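Local structure of abietadiene synthase, chloroplastic (Abies grandis, 3S9V) at residues A[95-106]-A[444-454]. The protein is a largely helical chloroplast enzyme of the terpene synthase family, with an N-terminal terpene synthase domain and a metal-binding one. Sequence-based numbering, arbitrary orientation.
Sequences EGFYFLAYDRIL and DDVWLGKTVYM
The carboxylate of Asp103, buried on helix 101-117, grips Val452 of an antiparallel hairpin whose short strands, 447-448 and 452-453, are a rarity in a largely helical terpene synthase. The contact illustrates how a helix side chain can pair with the backbone N-H of a short strand. Val452 N donates to Asp103 OD1 over 3.0 Å in a nearly straight bond (177°), yet reaches the oxygen from above the carboxylate plane, 57° out of it. A water donates both to the same OD1 and to Val452 O, so Asp103 OD1 holds Val452 N directly and Val452 O through the water. Its OD2 takes a weak bond from Glu95 N, tying the preceding loop to the same carboxylate.

Apolar groups extend the grip. Leu100, at the helix N-cap position, presses its CD2 against Val452 CG2 at a tight 3.5 Å and also meets Leu448 CD1. Farther back in both segments, Val446 CG2 sits over the centre of one face of the Tyr98 ring, a CH-pi contact 3.8 Å from the centroid. A chi1 of 180° sets the Phe97 ring beside residues 444-446, with Asp444 O in plane at its edge, 3.6 Å from CE2. Met454 makes an oblique Met-aromatic contact with that ring. Glu95, whose OE2 is hydrogen-bonded to Asn53, also binds Phe97 N through OE1, and the bend at chi2 brings OE2 to 3.7 Å from Met454 SD.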
ATOM      1  N   GLU A  95      27.979   8.484  -5.086  1.00 28.28           N
ATOM      2  CA  GLU A  95      27.624   7.095  -4.856  1.00 28.69           C
ATOM      3  C   GLU A  95      28.101   6.208  -6.010  1.00 28.02           C
ATOM      4  O   GLU A  95      27.641   6.336  -7.148  1.00 27.07           O
ATOM      5  CB  GLU A  95      26.107   6.976  -4.663  1.00 32.10           C
ATOM      6  CG  GLU A  95      25.646   5.609  -4.156  1.00 41.43           C
ATOM      7  CD  GLU A  95      26.574   5.038  -3.095  1.00 40.87           C
ATOM      8  OE1 GLU A  95      27.550   4.352  -3.464  1.00 42.79           O
ATOM      9  OE2 GLU A  95      26.337   5.284  -1.893  1.00 49.27           O
ATOM     10  N   GLY A  96      29.041   5.314  -5.716  1.00 24.98           N
ATOM     11  CA  GLY A  96      29.549   4.424  -6.745  1.00 26.05           C
ATOM     12  C   GLY A  96      28.499   3.426  -7.209  1.00 29.84           C
ATOM     13  O   GLY A  96      28.394   3.128  -8.401  1.00 28.95           O
ATOM     14  N   PHE A  97      27.716   2.915  -6.262  1.00 30.67           N
ATOM     15  CA  PHE A  97      26.672   1.941  -6.559  1.00 29.45           C
ATOM     16  C   PHE A  97      25.772   2.327  -7.732  1.00 26.89           C
ATOM     17  O   PHE A  97      25.350   1.471  -8.506  1.00 30.86           O
ATOM     18  CB  PHE A  97      25.790   1.721  -5.330  1.00 36.10           C
ATOM     19  CG  PHE A  97      24.680   0.731  -5.556  1.00 42.46           C
ATOM     20  CD1 PHE A  97      24.929  -0.637  -5.504  1.00 42.54           C
ATOM     21  CD2 PHE A  97      23.395   1.163  -5.858  1.00 43.46           C
ATOM     22  CE1 PHE A  97      23.918  -1.555  -5.751  1.00 40.63           C
ATOM     23  CE2 PHE A  97      22.376   0.251  -6.109  1.00 40.15           C
ATOM     24  CZ  PHE A  97      22.638  -1.110  -6.055  1.00 44.12           C
ATOM     25  N   TYR A  98      25.469   3.614  -7.856  1.00 24.88           N
ATOM     26  CA  TYR A  98      24.594   4.087  -8.922  1.00 21.35           C
ATOM     27  C   TYR A  98      25.076   5.406  -9.519  1.00 23.90           C
ATOM     28  O   TYR A  98      25.140   6.434  -8.839  1.00 22.96           O
ATOM     29  CB  TYR A  98      23.177   4.264  -8.385  1.00 23.66           C
ATOM     30  CG  TYR A  98      22.177   4.645  -9.443  1.00 24.66           C
ATOM     31  CD1 TYR A  98      21.457   3.670 -10.128  1.00 23.11           C
ATOM     32  CD2 TYR A  98      21.955   5.985  -9.766  1.00 18.00           C
ATOM     33  CE1 TYR A  98      20.532   4.019 -11.109  1.00 30.66           C
ATOM     34  CE2 TYR A  98      21.036   6.346 -10.747  1.00 16.78           C
ATOM     35  CZ  TYR A  98      20.326   5.360 -11.412  1.00 30.33           C
ATOM     36  OH  TYR A  98      19.404   5.712 -12.373  1.00 34.27           O
ATOM     37  N   PHE A  99      25.383   5.380 -10.807  1.00 26.11           N
ATOM     38  CA  PHE A  99      25.877   6.563 -11.480  1.00 26.86           C
ATOM     39  C   PHE A  99      24.815   7.551 -11.939  1.00 28.30           C
ATOM     40  O   PHE A  99      23.921   7.210 -12.715  1.00 28.54           O
ATOM     41  CB  PHE A  99      26.713   6.169 -12.697  1.00 26.66           C
ATOM     42  CG  PHE A  99      27.324   7.342 -13.408  1.00 27.48           C
ATOM     43  CD1 PHE A  99      28.603   7.778 -13.079  1.00 26.77           C
ATOM     44  CD2 PHE A  99      26.603   8.036 -14.380  1.00 27.49           C
ATOM     45  CE1 PHE A  99      29.159   8.893 -13.708  1.00 33.58           C
ATOM     46  CE2 PHE A  99      27.145   9.152 -15.015  1.00 28.11           C
ATOM     47  CZ  PHE A  99      28.426   9.582 -14.678  1.00 31.58           C
ATOM     48  N   LEU A 100      24.931   8.783 -11.457  1.00 22.95           N
ATOM     49  CA  LEU A 100      24.038   9.861 -11.860  1.00 20.23           C
ATOM     50  C   LEU A 100      24.989  11.021 -12.122  1.00 20.08           C
ATOM     51  O   LEU A 100      25.719  11.452 -11.228  1.00 21.59           O
ATOM     52  CB  LEU A 100      23.049  10.227 -10.749  1.00 17.36           C
ATOM     53  CG  LEU A 100      22.026  11.295 -11.178  1.00 23.78           C
ATOM     54  CD1 LEU A 100      21.089  10.738 -12.265  1.00 20.38           C
ATOM     55  CD2 LEU A 100      21.224  11.749  -9.973  1.00 19.15           C
ATOM     56  N   ALA A 101      25.010  11.507 -13.354  1.00 20.43           N
ATOM     57  CA  ALA A 101      25.908  12.593 -13.707  1.00 21.74           C
ATOM     58  C   ALA A 101      25.820  13.769 -12.735  1.00 21.53           C
ATOM     59  O   ALA A 101      26.837  14.181 -12.165  1.00 20.81           O
ATOM     60  CB  ALA A 101      25.629  13.060 -15.144  1.00 22.42           C
ATOM     61  N   TYR A 102      24.616  14.303 -12.537  1.00 19.16           N
ATOM     62  CA  TYR A 102      24.444  15.444 -11.630  1.00 21.26           C
ATOM     63  C   TYR A 102      25.081  15.195 -10.266  1.00 22.22           C
ATOM     64  O   TYR A 102      25.812  16.033  -9.751  1.00 23.18           O
ATOM     65  CB  TYR A 102      22.961  15.758 -11.443  1.00 20.98           C
ATOM     66  CG  TYR A 102      22.290  16.303 -12.679  1.00 14.47           C
ATOM     67  CD1 TYR A 102      21.162  15.684 -13.205  1.00 20.38           C
ATOM     68  CD2 TYR A 102      22.775  17.446 -13.315  1.00 20.91           C
ATOM     69  CE1 TYR A 102      20.525  16.182 -14.338  1.00 24.81           C
ATOM     70  CE2 TYR A 102      22.147  17.958 -14.450  1.00 28.47           C
ATOM     71  CZ  TYR A 102      21.020  17.317 -14.955  1.00 30.86           C
ATOM     72  OH  TYR A 102      20.380  17.800 -16.073  1.00 39.18           O
ATOM     73  N   ASP A 103      24.785  14.035  -9.691  1.00 22.28           N
ATOM     74  CA  ASP A 103      25.313  13.623  -8.394  1.00 19.74           C
ATOM     75  C   ASP A 103      26.846  13.710  -8.376  1.00 21.59           C
ATOM     76  O   ASP A 103      27.427  14.349  -7.500  1.00 25.22           O
ATOM     77  CB  ASP A 103      24.842  12.184  -8.111  1.00 18.17           C
ATOM     78  CG  ASP A 103      25.340  11.622  -6.772  1.00 25.73           C
ATOM     79  OD1 ASP A 103      24.935  12.128  -5.702  1.00 25.02           O
ATOM     80  OD2 ASP A 103      26.127  10.648  -6.796  1.00 22.61           O
ATOM     81  N   ARG A 104      27.500  13.079  -9.350  1.00 19.70           N
ATOM     82  CA  ARG A 104      28.958  13.080  -9.410  1.00 17.23           C
ATOM     83  C   ARG A 104      29.601  14.457  -9.564  1.00 18.48           C
ATOM     84  O   ARG A 104      30.552  14.769  -8.850  1.00 20.15           O
ATOM     85  CB  ARG A 104      29.447  12.158 -10.533  1.00 21.83           C
ATOM     86  CG  ARG A 104      29.052  10.693 -10.355  1.00 24.11           C
ATOM     87  CD  ARG A 104      29.514  10.146  -9.003  1.00 17.58           C
ATOM     88  NE  ARG A 104      29.096   8.760  -8.823  1.00 22.96           N
ATOM     89  CZ  ARG A 104      29.593   7.733  -9.508  1.00 28.76           C
ATOM     90  NH1 ARG A 104      30.538   7.930 -10.420  1.00 27.15           N
ATOM     91  NH2 ARG A 104      29.136   6.508  -9.296  1.00 24.23           N
ATOM     92  N   ILE A 105      29.104  15.285 -10.481  1.00 17.79           N
ATOM     93  CA  ILE A 105      29.700  16.611 -10.646  1.00 18.88           C
ATOM     94  C   ILE A 105      29.424  17.511  -9.451  1.00 19.57           C
ATOM     95  O   ILE A 105      30.220  18.396  -9.146  1.00 23.82           O
ATOM     96  CB  ILE A 105      29.205  17.334 -11.924  1.00 26.47           C
ATOM     97  CG1 ILE A 105      27.686  17.474 -11.901  1.00 20.02           C
ATOM     98  CG2 ILE A 105      29.662  16.581 -13.152  1.00 32.16           C
ATOM     99  CD1 ILE A 105      27.144  18.292 -13.048  1.00 25.16           C
ATOM    100  N   LEU A 106      28.296  17.289  -8.777  1.00 18.59           N
ATOM    101  CA  LEU A 106      27.941  18.076  -7.596  1.00 17.83           C
ATOM    102  C   LEU A 106      28.915  17.742  -6.474  1.00 16.80           C
ATOM    103  O   LEU A 106      29.520  18.628  -5.873  1.00 14.70           O
ATOM    104  CB  LEU A 106      26.519  17.744  -7.131  1.00 17.03           C
ATOM    105  CG  LEU A 106      26.069  18.420  -5.834  1.00 19.25           C
ATOM    106  CD1 LEU A 106      25.779  19.881  -6.123  1.00 17.07           C
ATOM    107  CD2 LEU A 106      24.819  17.740  -5.278  1.00 17.11           C
ATOM    108  N   ASP A 444      17.069  -3.009  -5.469  1.00 26.56           N
ATOM    109  CA  ASP A 444      18.252  -2.171  -5.500  1.00 33.08           C
ATOM    110  C   ASP A 444      17.961  -0.766  -6.016  1.00 28.80           C
ATOM    111  O   ASP A 444      18.797  -0.147  -6.653  1.00 29.44           O
ATOM    112  CB  ASP A 444      19.347  -2.850  -6.334  1.00 41.06           C
ATOM    113  CG  ASP A 444      18.828  -3.377  -7.648  1.00 54.39           C
ATOM    114  OD1 ASP A 444      19.504  -4.240  -8.249  1.00 62.07           O
ATOM    115  OD2 ASP A 444      17.746  -2.923  -8.082  1.00 63.24           O
ATOM    116  N   ASP A 445      16.762  -0.269  -5.743  1.00 29.53           N
ATOM    117  CA  ASP A 445      16.409   1.079  -6.157  1.00 31.19           C
ATOM    118  C   ASP A 445      17.181   2.054  -5.275  1.00 27.54           C
ATOM    119  O   ASP A 445      17.496   1.748  -4.126  1.00 22.60           O
ATOM    120  CB  ASP A 445      14.908   1.353  -5.975  1.00 37.62           C
ATOM    121  CG  ASP A 445      14.041   0.653  -7.013  1.00 49.97           C
ATOM    122  OD1 ASP A 445      14.455   0.555  -8.190  1.00 56.21           O
ATOM    123  OD2 ASP A 445      12.926   0.221  -6.651  1.00 58.35           O
ATOM    124  N   VAL A 446      17.502   3.216  -5.826  1.00 24.56           N
ATOM    125  CA  VAL A 446      18.190   4.250  -5.078  1.00 24.09           C
ATOM    126  C   VAL A 446      17.171   5.366  -4.918  1.00 24.95           C
ATOM    127  O   VAL A 446      16.063   5.270  -5.445  1.00 24.20           O
ATOM    128  CB  VAL A 446      19.429   4.786  -5.817  1.00 21.90           C
ATOM    129  CG1 VAL A 446      20.569   3.798  -5.685  1.00 19.10           C
ATOM    130  CG2 VAL A 446      19.094   5.044  -7.279  1.00 15.75           C
ATOM    131  N   TRP A 447      17.534   6.415  -4.192  1.00 22.17           N
ATOM    132  CA  TRP A 447      16.612   7.519  -3.965  1.00 22.02           C
ATOM    133  C   TRP A 447      17.298   8.822  -4.320  1.00 20.27           C
ATOM    134  O   TRP A 447      18.523   8.918  -4.262  1.00 18.83           O
ATOM    135  CB  TRP A 447      16.156   7.532  -2.498  1.00 21.13           C
ATOM    136  CG  TRP A 447      15.575   6.211  -2.046  1.00 25.71           C
ATOM    137  CD1 TRP A 447      16.248   5.031  -1.873  1.00 22.39           C
ATOM    138  CD2 TRP A 447      14.192   5.924  -1.785  1.00 18.29           C
ATOM    139  NE1 TRP A 447      15.370   4.031  -1.529  1.00 28.10           N
ATOM    140  CE2 TRP A 447      14.102   4.550  -1.468  1.00 20.84           C
ATOM    141  CE3 TRP A 447      13.021   6.697  -1.793  1.00 16.35           C
ATOM    142  CZ2 TRP A 447      12.884   3.926  -1.161  1.00 19.31           C
ATOM    143  CZ3 TRP A 447      11.810   6.079  -1.490  1.00 25.70           C
ATOM    144  CH2 TRP A 447      11.754   4.702  -1.176  1.00 26.88           C
ATOM    145  N   LEU A 448      16.504   9.821  -4.690  1.00 19.69           N
ATOM    146  CA  LEU A 448      17.050  11.113  -5.073  1.00 21.77           C
ATOM    147  C   LEU A 448      16.713  12.242  -4.106  1.00 23.46           C
ATOM    148  O   LEU A 448      15.553  12.579  -3.903  1.00 26.92           O
ATOM    149  CB  LEU A 448      16.571  11.488  -6.478  1.00 20.50           C
ATOM    150  CG  LEU A 448      17.271  12.692  -7.123  1.00 28.98           C
ATOM    151  CD1 LEU A 448      18.778  12.466  -7.117  1.00 21.30           C
ATOM    152  CD2 LEU A 448      16.768  12.893  -8.546  1.00 20.51           C
ATOM    153  N   GLY A 449      17.746  12.812  -3.499  1.00 27.10           N
ATOM    154  CA  GLY A 449      17.562  13.930  -2.586  1.00 27.58           C
ATOM    155  C   GLY A 449      18.510  15.011  -3.068  1.00 23.59           C
ATOM    156  O   GLY A 449      18.607  15.251  -4.264  1.00 23.65           O
ATOM    157  N   LYS A 450      19.211  15.663  -2.149  1.00 21.94           N
ATOM    158  CA  LYS A 450      20.179  16.682  -2.520  1.00 12.58           C
ATOM    159  C   LYS A 450      21.215  15.910  -3.346  1.00 16.59           C
ATOM    160  O   LYS A 450      21.872  16.455  -4.233  1.00 12.94           O
ATOM    161  CB  LYS A 450      20.834  17.257  -1.258  1.00 19.68           C
ATOM    162  CG  LYS A 450      21.926  18.294  -1.501  1.00 21.12           C
ATOM    163  CD  LYS A 450      21.360  19.616  -2.009  1.00 15.35           C
ATOM    164  CE  LYS A 450      20.464  20.273  -0.978  1.00 14.07           C
ATOM    165  NZ  LYS A 450      21.186  20.547   0.304  1.00 11.97           N
ATOM    166  N   THR A 451      21.342  14.625  -3.028  1.00 17.66           N
ATOM    167  CA  THR A 451      22.273  13.718  -3.707  1.00 20.36           C
ATOM    168  C   THR A 451      21.579  12.368  -3.857  1.00 17.66           C
ATOM    169  O   THR A 451      20.446  12.189  -3.403  1.00 17.19           O
ATOM    170  CB  THR A 451      23.539  13.463  -2.860  1.00 25.79           C
ATOM    171  OG1 THR A 451      23.174  12.709  -1.694  1.00 32.84           O
ATOM    172  CG2 THR A 451      24.185  14.782  -2.425  1.00 16.59           C
ATOM    173  N   VAL A 452      22.245  11.417  -4.500  1.00 17.32           N
ATOM    174  CA  VAL A 452      21.666  10.087  -4.633  1.00 16.19           C
ATOM    175  C   VAL A 452      21.945   9.363  -3.316  1.00 19.01           C
ATOM    176  O   VAL A 452      23.083   9.341  -2.842  1.00 19.33           O
ATOM    177  CB  VAL A 452      22.310   9.273  -5.777  1.00 17.27           C
ATOM    178  CG1 VAL A 452      21.863   7.824  -5.684  1.00 11.02           C
ATOM    179  CG2 VAL A 452      21.899   9.847  -7.126  1.00 15.01           C
ATOM    180  N   TYR A 453      20.914   8.791  -2.708  1.00 18.19           N
ATOM    181  CA  TYR A 453      21.120   8.079  -1.455  1.00 21.20           C
ATOM    182  C   TYR A 453      20.446   6.713  -1.478  1.00 22.48           C
ATOM    183  O   TYR A 453      19.625   6.430  -2.353  1.00 21.26           O
ATOM    184  CB  TYR A 453      20.643   8.930  -0.264  1.00 18.17           C
ATOM    185  CG  TYR A 453      19.158   9.212  -0.205  1.00 12.71           C
ATOM    186  CD1 TYR A 453      18.342   8.517   0.678  1.00 15.60           C
ATOM    187  CD2 TYR A 453      18.573  10.193  -1.003  1.00 12.64           C
ATOM    188  CE1 TYR A 453      16.984   8.793   0.772  1.00 12.23           C
ATOM    189  CE2 TYR A 453      17.201  10.480  -0.913  1.00 10.79           C
ATOM    190  CZ  TYR A 453      16.415   9.772  -0.015  1.00 23.76           C
ATOM    191  OH  TYR A 453      15.062  10.032   0.126  1.00 21.29           O
ATOM    192  N   MET A 454      20.813   5.859  -0.527  1.00 22.84           N
ATOM    193  CA  MET A 454      20.272   4.509  -0.473  1.00 21.48           C
ATOM    194  C   MET A 454      19.683   4.190   0.892  1.00 21.70           C
ATOM    195  O   MET A 454      20.214   4.610   1.918  1.00 20.28           O
ATOM    196  CB  MET A 454      21.381   3.511  -0.795  1.00 25.52           C
ATOM    197  CG  MET A 454      22.265   3.941  -1.961  1.00 33.06           C
ATOM    198  SD  MET A 454      23.640   2.826  -2.268  1.00 37.29           S
ATOM    199  CE  MET A 454      24.245   2.552  -0.616  1.00 37.62           C
TER
HETATM  200  O   HOH W   1      25.596  10.611  -3.607  1.00 28.23           O